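Local coordinates for protein propionate kinase (Francisella tularensis subsp. tularensis, PDB 3KHY) that probably catalyses the reversible transfer of phosphate from ATP to acetate, giving acetyl phosphate and ADP, with magnesium or manganese as cofactor, at residues A[1-9]-A[373-384]; A[308-319]-A[334-343]. One frame throughout, in Å; residues are numbered along the deposited sequence.

Interaction 1. Residues A[1-9]-A[373-384]; sequences MSEILVLNC and ELMIAQETQNLI
V6 packs on I376 and A377 where strand 3-9 runs over helix 372-382. The axes of strand 3-9 and helix 373-382 come within 8.4 Å and their N-to-C directions differ by 123°. The two branches of V6 divide the work. CG1 lies anti to the backbone N (chi1 178°) and reaches I376, with V6 CG1 to I376 CG2 at 3.6 Å. CG2 turns to the start of the helix segment, where V6 CG2 lies 3.7 Å from the backbone O of E373 and also meets the methyl of A377. That methyl sits between two strand residues, since I4 CB is 4.1 Å from A377 CB. I4 and T380 lie alongside each other, pointing opposite ways, and I4 CD1 comes 3.8 Å from T380 CG2. T380 can offer its methyl because its hydroxyl turns back to the helix. T380 OG1 donates to I376 O over 2.8 Å, and T380 N reaches the same oxygen from the other face of the carbonyl plane.

The contact loosens toward the two chain ends. I4 CD1 is 4.3 Å from I384 CD1, and I384 is exposed. S2 is poorly ordered and comes only near the Q381 amide, with no hydrogen bond. Q381 OE1 is buried here without a polar partner in the model. At the start of the helix segment the E373 carboxylate forms a salt bridge with K15, a predicted ATP-binding residue. I376 lies near R85, predicted to bind substrate. No hydrogen bond crosses between the segments, so apolar packing holds the last helix over strand 3-9 of the large mixed sheet.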
loop_
_atom_site.group_PDB
_atom_site.type_symbol
_atom_site.label_atom_id
_atom_site.label_comp_id
_atom_site.label_asym_id
_atom_site.label_seq_id
_atom_site.Cartn_x
_atom_site.Cartn_y
_atom_site.Cartn_z
HETATM N N MSE A 1 -26.881 30.831 21.649
HETATM C CA MSE A 1 -28.131 30.111 21.884
HETATM C C MSE A 1 -28.649 29.386 20.643
HETATM O O MSE A 1 -29.523 28.519 20.737
HETATM C CB MSE A 1 -29.205 31.058 22.421
HETATM C CG MSE A 1 -29.229 31.153 23.940
HETATM SE SE MSE A 1 -29.916 29.533 24.800
HETATM C CE MSE A 1 -31.820 29.968 24.801
ATOM N N SER A 2 -28.106 29.743 19.484
ATOM C CA SER A 2 -28.521 29.132 18.225
ATOM C C SER A 2 -28.035 27.686 18.114
ATOM O O SER A 2 -27.075 27.284 18.777
ATOM C CB SER A 2 -28.017 29.952 17.039
ATOM O OG SER A 2 -26.604 29.943 16.985
ATOM N N GLU A 3 -28.708 26.914 17.267
ATOM C CA GLU A 3 -28.410 25.500 17.114
ATOM C C GLU A 3 -28.287 25.094 15.648
ATOM O O GLU A 3 -28.918 25.682 14.771
ATOM C CB GLU A 3 -29.481 24.661 17.819
ATOM C CG GLU A 3 -29.547 24.914 19.330
ATOM C CD GLU A 3 -30.749 24.260 19.995
ATOM O OE1 GLU A 3 -31.395 23.401 19.359
ATOM O OE2 GLU A 3 -31.049 24.608 21.158
ATOM N N ILE A 4 -27.464 24.085 15.394
ATOM C CA ILE A 4 -27.271 23.547 14.052
ATOM C C ILE A 4 -27.746 22.098 14.044
ATOM O O ILE A 4 -27.435 21.324 14.964
ATOM C CB ILE A 4 -25.787 23.549 13.667
ATOM C CG1 ILE A 4 -25.203 24.961 13.746
ATOM C CG2 ILE A 4 -25.599 22.958 12.275
ATOM C CD1 ILE A 4 -25.376 25.760 12.482
ATOM N N LEU A 5 -28.508 21.734 13.022
ATOM C CA LEU A 5 -28.950 20.361 12.860
ATOM C C LEU A 5 -27.931 19.667 11.978
ATOM O O LEU A 5 -27.702 20.093 10.856
ATOM C CB LEU A 5 -30.329 20.307 12.195
ATOM C CG LEU A 5 -30.855 18.897 11.943
ATOM C CD1 LEU A 5 -30.964 18.138 13.259
ATOM C CD2 LEU A 5 -32.192 18.936 11.226
ATOM N N VAL A 6 -27.316 18.604 12.486
ATOM C CA VAL A 6 -26.260 17.905 11.752
ATOM C C VAL A 6 -26.757 16.552 11.266
ATOM O O VAL A 6 -27.283 15.758 12.051
ATOM C CB VAL A 6 -25.004 17.718 12.628
ATOM C CG1 VAL A 6 -23.928 16.935 11.872
ATOM C CG2 VAL A 6 -24.465 19.063 13.055
ATOM N N LEU A 7 -26.619 16.293 9.967
ATOM C CA LEU A 7 -27.187 15.079 9.389
ATOM C C LEU A 7 -26.179 14.237 8.645
ATOM O O LEU A 7 -25.285 14.752 7.974
ATOM C CB LEU A 7 -28.312 15.422 8.405
ATOM C CG LEU A 7 -29.483 16.241 8.930
ATOM C CD1 LEU A 7 -30.408 16.570 7.763
ATOM C CD2 LEU A 7 -30.230 15.477 10.044
ATOM N N ASN A 8 -26.346 12.929 8.740
ATOM C CA ASN A 8 -25.716 12.023 7.796
ATOM C C ASN A 8 -26.841 11.183 7.198
ATOM O O ASN A 8 -27.353 10.262 7.843
ATOM C CB ASN A 8 -24.665 11.150 8.484
ATOM C CG ASN A 8 -23.933 10.232 7.509
ATOM O OD1 ASN A 8 -24.084 10.350 6.291
ATOM N ND2 ASN A 8 -23.133 9.312 8.044
ATOM N N CYS A 9 -27.258 11.531 5.984
ATOM C CA CYS A 9 -28.376 10.844 5.345
ATOM C C CYS A 9 -27.879 9.700 4.479
ATOM O O CYS A 9 -27.269 9.928 3.438
ATOM C CB CYS A 9 -29.192 11.808 4.478
ATOM S SG CYS A 9 -29.959 13.177 5.363
ATOM N N GLU A 373 -19.453 15.439 14.537
ATOM C CA GLU A 373 -20.723 16.158 14.462
ATOM C C GLU A 373 -20.517 17.609 14.882
ATOM O O GLU A 373 -21.047 18.519 14.258
ATOM C CB GLU A 373 -21.798 15.485 15.337
ATOM C CG GLU A 373 -22.045 14.008 15.029
ATOM C CD GLU A 373 -20.927 13.089 15.557
ATOM O OE1 GLU A 373 -20.116 13.523 16.406
ATOM O OE2 GLU A 373 -20.860 11.922 15.114
ATOM N N LEU A 374 -19.737 17.824 15.936
ATOM C CA LEU A 374 -19.384 19.188 16.344
ATOM C C LEU A 374 -18.605 19.916 15.251
ATOM O O LEU A 374 -18.826 21.099 15.000
ATOM C CB LEU A 374 -18.584 19.179 17.654
ATOM C CG LEU A 374 -18.094 20.528 18.190
ATOM C CD1 LEU A 374 -19.254 21.500 18.374
ATOM C CD2 LEU A 374 -17.346 20.342 19.513
HETATM N N MSE A 375 -17.688 19.206 14.598
HETATM C CA MSE A 375 -16.892 19.812 13.546
HETATM C C MSE A 375 -17.790 20.256 12.394
HETATM O O MSE A 375 -17.608 21.328 11.831
HETATM C CB MSE A 375 -15.843 18.823 13.035
HETATM C CG MSE A 375 -14.893 19.413 12.008
HETATM SE SE MSE A 375 -13.720 20.800 12.767
HETATM C CE MSE A 375 -12.968 21.471 11.121
ATOM N N ILE A 376 -18.745 19.409 12.032
ATOM C CA ILE A 376 -19.682 19.755 10.975
ATOM C C ILE A 376 -20.497 20.985 11.389
ATOM O O ILE A 376 -20.745 21.871 10.573
ATOM C CB ILE A 376 -20.604 18.578 10.646
ATOM C CG1 ILE A 376 -19.839 17.512 9.852
ATOM C CG2 ILE A 376 -21.814 19.044 9.854
ATOM C CD1 ILE A 376 -20.636 16.215 9.685
ATOM N N ALA A 377 -20.898 21.047 12.658
ATOM C CA ALA A 377 -21.652 22.200 13.163
ATOM C C ALA A 377 -20.812 23.471 13.117
ATOM O O ALA A 377 -21.316 24.542 12.779
ATOM C CB ALA A 377 -22.155 21.948 14.576
ATOM N N GLN A 378 -19.527 23.351 13.446
ATOM C CA GLN A 378 -18.624 24.503 13.400
ATOM C C GLN A 378 -18.358 24.977 11.975
ATOM O O GLN A 378 -18.304 26.182 11.712
ATOM C CB GLN A 378 -17.304 24.187 14.103
ATOM C CG GLN A 378 -17.429 24.001 15.605
ATOM C CD GLN A 378 -16.153 23.474 16.225
ATOM O OE1 GLN A 378 -15.274 22.968 15.525
ATOM N NE2 GLN A 378 -16.048 23.579 17.542
ATOM N N GLU A 379 -18.167 24.028 11.059
ATOM C CA GLU A 379 -17.976 24.357 9.648
ATOM C C GLU A 379 -19.198 25.067 9.086
ATOM O O GLU A 379 -19.092 25.984 8.268
ATOM C CB GLU A 379 -17.727 23.078 8.847
ATOM C CG GLU A 379 -16.367 22.482 9.090
ATOM C CD GLU A 379 -15.302 23.286 8.398
ATOM O OE1 GLU A 379 -15.354 23.364 7.152
ATOM O OE2 GLU A 379 -14.435 23.854 9.092
ATOM N N THR A 380 -20.367 24.618 9.522
ATOM C CA THR A 380 -21.630 25.173 9.045
ATOM C C THR A 380 -21.830 26.595 9.576
ATOM O O THR A 380 -22.095 27.519 8.812
ATOM C CB THR A 380 -22.811 24.270 9.454
ATOM O OG1 THR A 380 -22.658 22.985 8.832
ATOM C CG2 THR A 380 -24.151 24.890 9.029
ATOM N N GLN A 381 -21.676 26.760 10.884
ATOM C CA GLN A 381 -21.753 28.069 11.526
ATOM C C GLN A 381 -20.839 29.089 10.834
ATOM O O GLN A 381 -21.209 30.249 10.640
ATOM C CB GLN A 381 -21.364 27.941 13.000
ATOM C CG GLN A 381 -21.241 29.266 13.742
ATOM C CD GLN A 381 -22.580 29.921 13.984
ATOM O OE1 GLN A 381 -23.619 29.259 13.976
ATOM N NE2 GLN A 381 -22.567 31.231 14.210
ATOM N N ASN A 382 -19.646 28.644 10.458
ATOM C CA ASN A 382 -18.664 29.514 9.832
ATOM C C ASN A 382 -19.159 30.137 8.529
ATOM O O ASN A 382 -18.701 31.209 8.140
ATOM C CB ASN A 382 -17.363 28.750 9.583
ATOM C CG ASN A 382 -16.265 29.638 9.030
ATOM O OD1 ASN A 382 -15.693 29.355 7.977
ATOM N ND2 ASN A 382 -15.970 30.722 9.737
ATOM N N LEU A 383 -20.102 29.474 7.869
ATOM C CA LEU A 383 -20.580 29.924 6.563
ATOM C C LEU A 383 -21.912 30.678 6.575
ATOM O O LEU A 383 -22.385 31.094 5.519
ATOM C CB LEU A 383 -20.707 28.743 5.604
ATOM C CG LEU A 383 -19.426 28.036 5.176
ATOM C CD1 LEU A 383 -19.772 26.774 4.405
ATOM C CD2 LEU A 383 -18.576 28.973 4.343
ATOM N N ILE A 384 -22.525 30.846 7.743
ATOM C CA ILE A 384 -23.842 31.483 7.805
ATOM C C ILE A 384 -23.823 32.809 8.562
ATOM O O ILE A 384 -22.792 33.472 8.647
ATOM C CB ILE A 384 -24.897 30.561 8.448
ATOM C CG1 ILE A 384 -24.634 30.412 9.944
ATOM C CG2 ILE A 384 -24.929 29.201 7.754
ATOM C CD1 ILE A 384 -25.684 29.612 10.655
#

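Interaction 2. Residues A[308-319]-A[334-343]; sequences MIYFNKLDALVF and IISKLANLGF
L317 overlaps F343, I335 and L338 with different parts of its side chain. L317 CB lies 3.9 Å from CE2 of the F343 ring. Its CD2 points off at a steep angle to that, to the helix side chains, and L317 CD2 is 3.8 Å from I335 CD1. CG is anti to the backbone N (chi1 168°), which carries this methyl toward the helix. L338 meets the same methyl tip to tip.

F343 collects three residues of 308-319. The L314 and F343 side chains cross at about a right angle, with L314 CD2 at the ring edge, 3.8 Å from F343 CZ. The selenium of M308, a selenomethionine, lies 5.4 Å from the F343 ring centroid and 86° off the ring normal, a Met-aromatic contact at the ring edge, near its plane. Bends in the M308 chain bring the selenium to F343 and CG to L341, with M308 CG to L341 CD2 at 4.0 Å.

Further along the strand, F319 packs against the last turn of helix 328-337. I335 CD1 is at the F319 ring edge, 4.0 Å from CZ. I334 runs beside F319 the other way, and I334 CD1 is 3.9 Å from F319 CE1.

No hydrogen bond joins the two segments. I197 and I365 of the neighbouring strands and V304 of helix 287-307 extend the same apolar layer. F319 also lies close to G324, a predicted ATP-binding residue. The strand is followed by short helix 321-326, with G322 and G324, then by helix 328-337, which packs back on the sheet, consistent with the nucleotide-binding fold of the actin-like ATPase clan.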
loop_
_atom_site.group_PDB
_atom_site.type_symbol
_atom_site.label_atom_id
_atom_site.label_comp_id
_atom_site.label_asym_id
_atom_site.label_seq_id
_atom_site.Cartn_x
_atom_site.Cartn_y
_atom_site.Cartn_z
HETATM N N MSE A 308 6.990 9.417 9.570
HETATM C CA MSE A 308 8.057 10.163 10.235
HETATM C C MSE A 308 8.866 11.016 9.240
HETATM O O MSE A 308 9.444 12.030 9.624
HETATM C CB MSE A 308 8.986 9.221 11.007
HETATM C CG MSE A 308 8.290 8.448 12.119
HETATM SE SE MSE A 308 7.485 9.656 13.461
HETATM C CE MSE A 308 9.130 10.120 14.431
ATOM N N ILE A 309 8.893 10.629 7.964
ATOM C CA ILE A 309 9.635 11.420 6.970
ATOM C C ILE A 309 9.196 12.875 6.883
ATOM O O ILE A 309 9.990 13.732 6.482
ATOM C CB ILE A 309 9.540 10.858 5.535
ATOM C CG1 ILE A 309 8.085 10.865 5.052
ATOM C CG2 ILE A 309 10.166 9.489 5.431
ATOM C CD1 ILE A 309 7.958 10.619 3.547
ATOM N N TYR A 310 7.940 13.159 7.231
ATOM C CA TYR A 310 7.405 14.519 7.052
ATOM C C TYR A 310 7.765 15.508 8.155
ATOM O O TYR A 310 7.412 16.688 8.067
ATOM C CB TYR A 310 5.882 14.507 6.906
ATOM C CG TYR A 310 5.399 13.661 5.753
ATOM C CD1 TYR A 310 5.691 14.016 4.435
ATOM C CD2 TYR A 310 4.652 12.500 5.981
ATOM C CE1 TYR A 310 5.260 13.238 3.373
ATOM C CE2 TYR A 310 4.220 11.713 4.924
ATOM C CZ TYR A 310 4.528 12.090 3.619
ATOM O OH TYR A 310 4.098 11.320 2.558
ATOM N N PHE A 311 8.461 15.051 9.190
ATOM C CA PHE A 311 8.605 15.880 10.379
ATOM C C PHE A 311 10.041 16.141 10.790
ATOM O O PHE A 311 10.788 15.210 11.084
ATOM C CB PHE A 311 7.848 15.243 11.558
ATOM C CG PHE A 311 6.380 15.052 11.298
ATOM C CD1 PHE A 311 5.482 16.093 11.513
ATOM C CD2 PHE A 311 5.895 13.837 10.841
ATOM C CE1 PHE A 311 4.124 15.937 11.267
ATOM C CE2 PHE A 311 4.528 13.665 10.602
ATOM C CZ PHE A 311 3.647 14.720 10.820
ATOM N N ASN A 312 10.419 17.416 10.828
ATOM C CA ASN A 312 11.661 17.794 11.475
ATOM C C ASN A 312 11.504 17.518 12.964
ATOM O O ASN A 312 12.387 16.956 13.609
ATOM C CB ASN A 312 11.965 19.273 11.250
ATOM C CG ASN A 312 13.242 19.706 11.937
ATOM O OD1 ASN A 312 14.326 19.212 11.626
ATOM N ND2 ASN A 312 13.120 20.628 12.884
ATOM N N LYS A 313 10.355 17.912 13.493
ATOM C CA LYS A 313 10.015 17.677 14.891
ATOM C C LYS A 313 8.562 17.238 14.989
ATOM O O LYS A 313 7.646 18.022 14.725
ATOM C CB LYS A 313 10.231 18.950 15.712
ATOM C CG LYS A 313 9.842 18.834 17.188
ATOM C CD LYS A 313 10.145 20.140 17.922
ATOM C CE LYS A 313 9.548 20.163 19.324
ATOM N NZ LYS A 313 9.575 21.541 19.921
ATOM N N LEU A 314 8.341 15.983 15.361
ATOM C CA LEU A 314 6.977 15.496 15.562
ATOM C C LEU A 314 6.427 16.008 16.884
ATOM O O LEU A 314 7.033 15.766 17.924
ATOM C CB LEU A 314 6.952 13.962 15.560
ATOM C CG LEU A 314 5.586 13.339 15.856
ATOM C CD1 LEU A 314 4.643 13.593 14.687
ATOM C CD2 LEU A 314 5.697 11.829 16.151
ATOM N N ASP A 315 5.282 16.701 16.861
ATOM C CA ASP A 315 4.685 17.197 18.106
ATOM C C ASP A 315 4.073 16.058 18.909
ATOM O O ASP A 315 4.284 15.956 20.120
ATOM C CB ASP A 315 3.599 18.245 17.841
ATOM C CG ASP A 315 4.157 19.558 17.318
ATOM O OD1 ASP A 315 5.342 19.866 17.591
ATOM O OD2 ASP A 315 3.396 20.277 16.637
ATOM N N ALA A 316 3.294 15.217 18.231
ATOM C CA ALA A 316 2.664 14.065 18.880
ATOM C C ALA A 316 2.157 13.044 17.880
ATOM O O ALA A 316 1.837 13.381 16.732
ATOM C CB ALA A 316 1.509 14.519 19.752
ATOM N N LEU A 317 2.080 11.800 18.330
ATOM C CA LEU A 317 1.247 10.791 17.685
ATOM C C LEU A 317 -0.075 10.838 18.443
ATOM O O LEU A 317 -0.068 10.807 19.679
ATOM C CB LEU A 317 1.882 9.414 17.829
ATOM C CG LEU A 317 1.003 8.215 17.452
ATOM C CD1 LEU A 317 0.559 8.300 15.981
ATOM C CD2 LEU A 317 1.760 6.918 17.715
ATOM N N VAL A 318 -1.202 10.941 17.728
ATOM C CA VAL A 318 -2.514 11.086 18.392
ATOM C C VAL A 318 -3.460 9.939 18.042
ATOM O O VAL A 318 -3.693 9.683 16.858
ATOM C CB VAL A 318 -3.200 12.406 17.997
ATOM C CG1 VAL A 318 -4.499 12.582 18.782
ATOM C CG2 VAL A 318 -2.256 13.594 18.227
ATOM N N PHE A 319 -3.984 9.242 19.063
ATOM C CA PHE A 319 -4.988 8.200 18.864
ATOM C C PHE A 319 -6.375 8.803 19.035
ATOM O O PHE A 319 -6.606 9.603 19.946
ATOM C CB PHE A 319 -4.844 7.075 19.910
ATOM C CG PHE A 319 -3.613 6.224 19.743
ATOM C CD1 PHE A 319 -3.571 5.231 18.772
ATOM C CD2 PHE A 319 -2.514 6.387 20.589
ATOM C CE1 PHE A 319 -2.454 4.426 18.624
ATOM C CE2 PHE A 319 -1.383 5.581 20.445
ATOM C CZ PHE A 319 -1.356 4.594 19.460
ATOM N N ILE A 334 0.430 -1.162 19.774
ATOM C CA ILE A 334 0.980 -0.328 18.707
ATOM C C ILE A 334 2.273 0.386 19.133
ATOM O O ILE A 334 3.254 0.403 18.398
ATOM C CB ILE A 334 -0.067 0.679 18.217
ATOM C CG1 ILE A 334 -1.195 -0.081 17.498
ATOM C CG2 ILE A 334 0.562 1.702 17.281
ATOM C CD1 ILE A 334 -2.432 0.768 17.235
ATOM N N ILE A 335 2.280 0.976 20.322
ATOM C CA ILE A 335 3.467 1.702 20.783
ATOM C C ILE A 335 4.629 0.738 21.029
ATOM O O ILE A 335 5.800 1.045 20.763
ATOM C CB ILE A 335 3.134 2.532 22.040
ATOM C CG1 ILE A 335 2.100 3.607 21.687
ATOM C CG2 ILE A 335 4.396 3.146 22.652
ATOM C CD1 ILE A 335 2.518 4.523 20.543
ATOM N N SER A 336 4.303 -0.445 21.534
ATOM C CA SER A 336 5.293 -1.505 21.681
ATOM C C SER A 336 6.048 -1.730 20.369
ATOM O O SER A 336 7.275 -1.872 20.351
ATOM C CB SER A 336 4.603 -2.804 22.107
ATOM O OG SER A 336 5.558 -3.813 22.342
ATOM N N LYS A 337 5.314 -1.745 19.263
ATOM C CA LYS A 337 5.937 -2.012 17.968
ATOM C C LYS A 337 6.740 -0.820 17.445
ATOM O O LYS A 337 7.481 -0.944 16.478
ATOM C CB LYS A 337 4.877 -2.475 16.960
ATOM C CG LYS A 337 4.384 -3.895 17.281
ATOM C CD LYS A 337 3.226 -4.346 16.410
ATOM C CE LYS A 337 3.015 -5.864 16.536
ATOM N NZ LYS A 337 2.864 -6.338 17.956
ATOM N N LEU A 338 6.574 0.335 18.086
ATOM C CA LEU A 338 7.267 1.556 17.688
ATOM C C LEU A 338 8.464 1.854 18.607
ATOM O O LEU A 338 9.020 2.943 18.579
ATOM C CB LEU A 338 6.303 2.743 17.690
ATOM C CG LEU A 338 5.306 2.731 16.521
ATOM C CD1 LEU A 338 4.111 3.650 16.801
ATOM C CD2 LEU A 338 5.975 3.094 15.197
ATOM N N ALA A 339 8.872 0.864 19.388
ATOM C CA ALA A 339 9.973 1.041 20.334
ATOM C C ALA A 339 11.250 1.579 19.672
ATOM O O ALA A 339 11.908 2.457 20.220
ATOM C CB ALA A 339 10.259 -0.268 21.075
ATOM N N ASN A 340 11.601 1.067 18.494
ATOM C CA ASN A 340 12.857 1.478 17.860
ATOM C C ASN A 340 12.825 2.904 17.323
ATOM O O ASN A 340 13.857 3.445 16.909
ATOM C CB ASN A 340 13.272 0.504 16.752
ATOM C CG ASN A 340 13.597 -0.876 17.286
ATOM O OD1 ASN A 340 14.209 -1.012 18.348
ATOM N ND2 ASN A 340 13.202 -1.910 16.541
ATOM N N LEU A 341 11.643 3.516 17.331
ATOM C CA LEU A 341 11.499 4.882 16.846
ATOM C C LEU A 341 11.339 5.908 17.972
ATOM O O LEU A 341 10.935 7.042 17.719
ATOM C CB LEU A 341 10.301 4.996 15.901
ATOM C CG LEU A 341 10.494 4.645 14.425
ATOM C CD1 LEU A 341 10.973 3.226 14.273
ATOM C CD2 LEU A 341 9.195 4.854 13.660
ATOM N N GLY A 342 11.636 5.517 19.204
ATOM C CA GLY A 342 11.593 6.465 20.304
ATOM C C GLY A 342 10.203 6.758 20.858
ATOM O O GLY A 342 9.958 7.860 21.343
ATOM N N PHE A 343 9.297 5.780 20.776
ATOM C CA PHE A 343 7.986 5.858 21.423
ATOM C C PHE A 343 7.949 4.908 22.609
ATOM O O PHE A 343 8.362 3.750 22.502
ATOM C CB PHE A 343 6.852 5.466 20.453
ATOM C CG PHE A 343 6.675 6.418 19.293
ATOM C CD1 PHE A 343 7.395 6.247 18.122
ATOM C CD2 PHE A 343 5.778 7.474 19.377
ATOM C CE1 PHE A 343 7.236 7.119 17.045
ATOM C CE2 PHE A 343 5.619 8.358 18.313
ATOM C CZ PHE A 343 6.343 8.175 17.143
#

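Interactions 1 and 2 belong to different sheets. Their centres are 33 Å apart, their nearest atoms are about 14 Å apart, and they do not touch. Interaction 1 joins the chain ends, placing the last helix on strand 3-9 of the eight-stranded sheet. Interaction 2 is nested inside that loop. It is a local return from strand 316-320 of the five-stranded sheet to helix 328-337 and the turn after it. In both, a helix packs on a mixed sheet through apolar side chains. Each sheet has predicted ATP-binding residues nearby, consistent with an active site formed between the parts of the fold built on the two sheets. Interaction 2 also adjoins the second subunit, whereas interaction 1 does not.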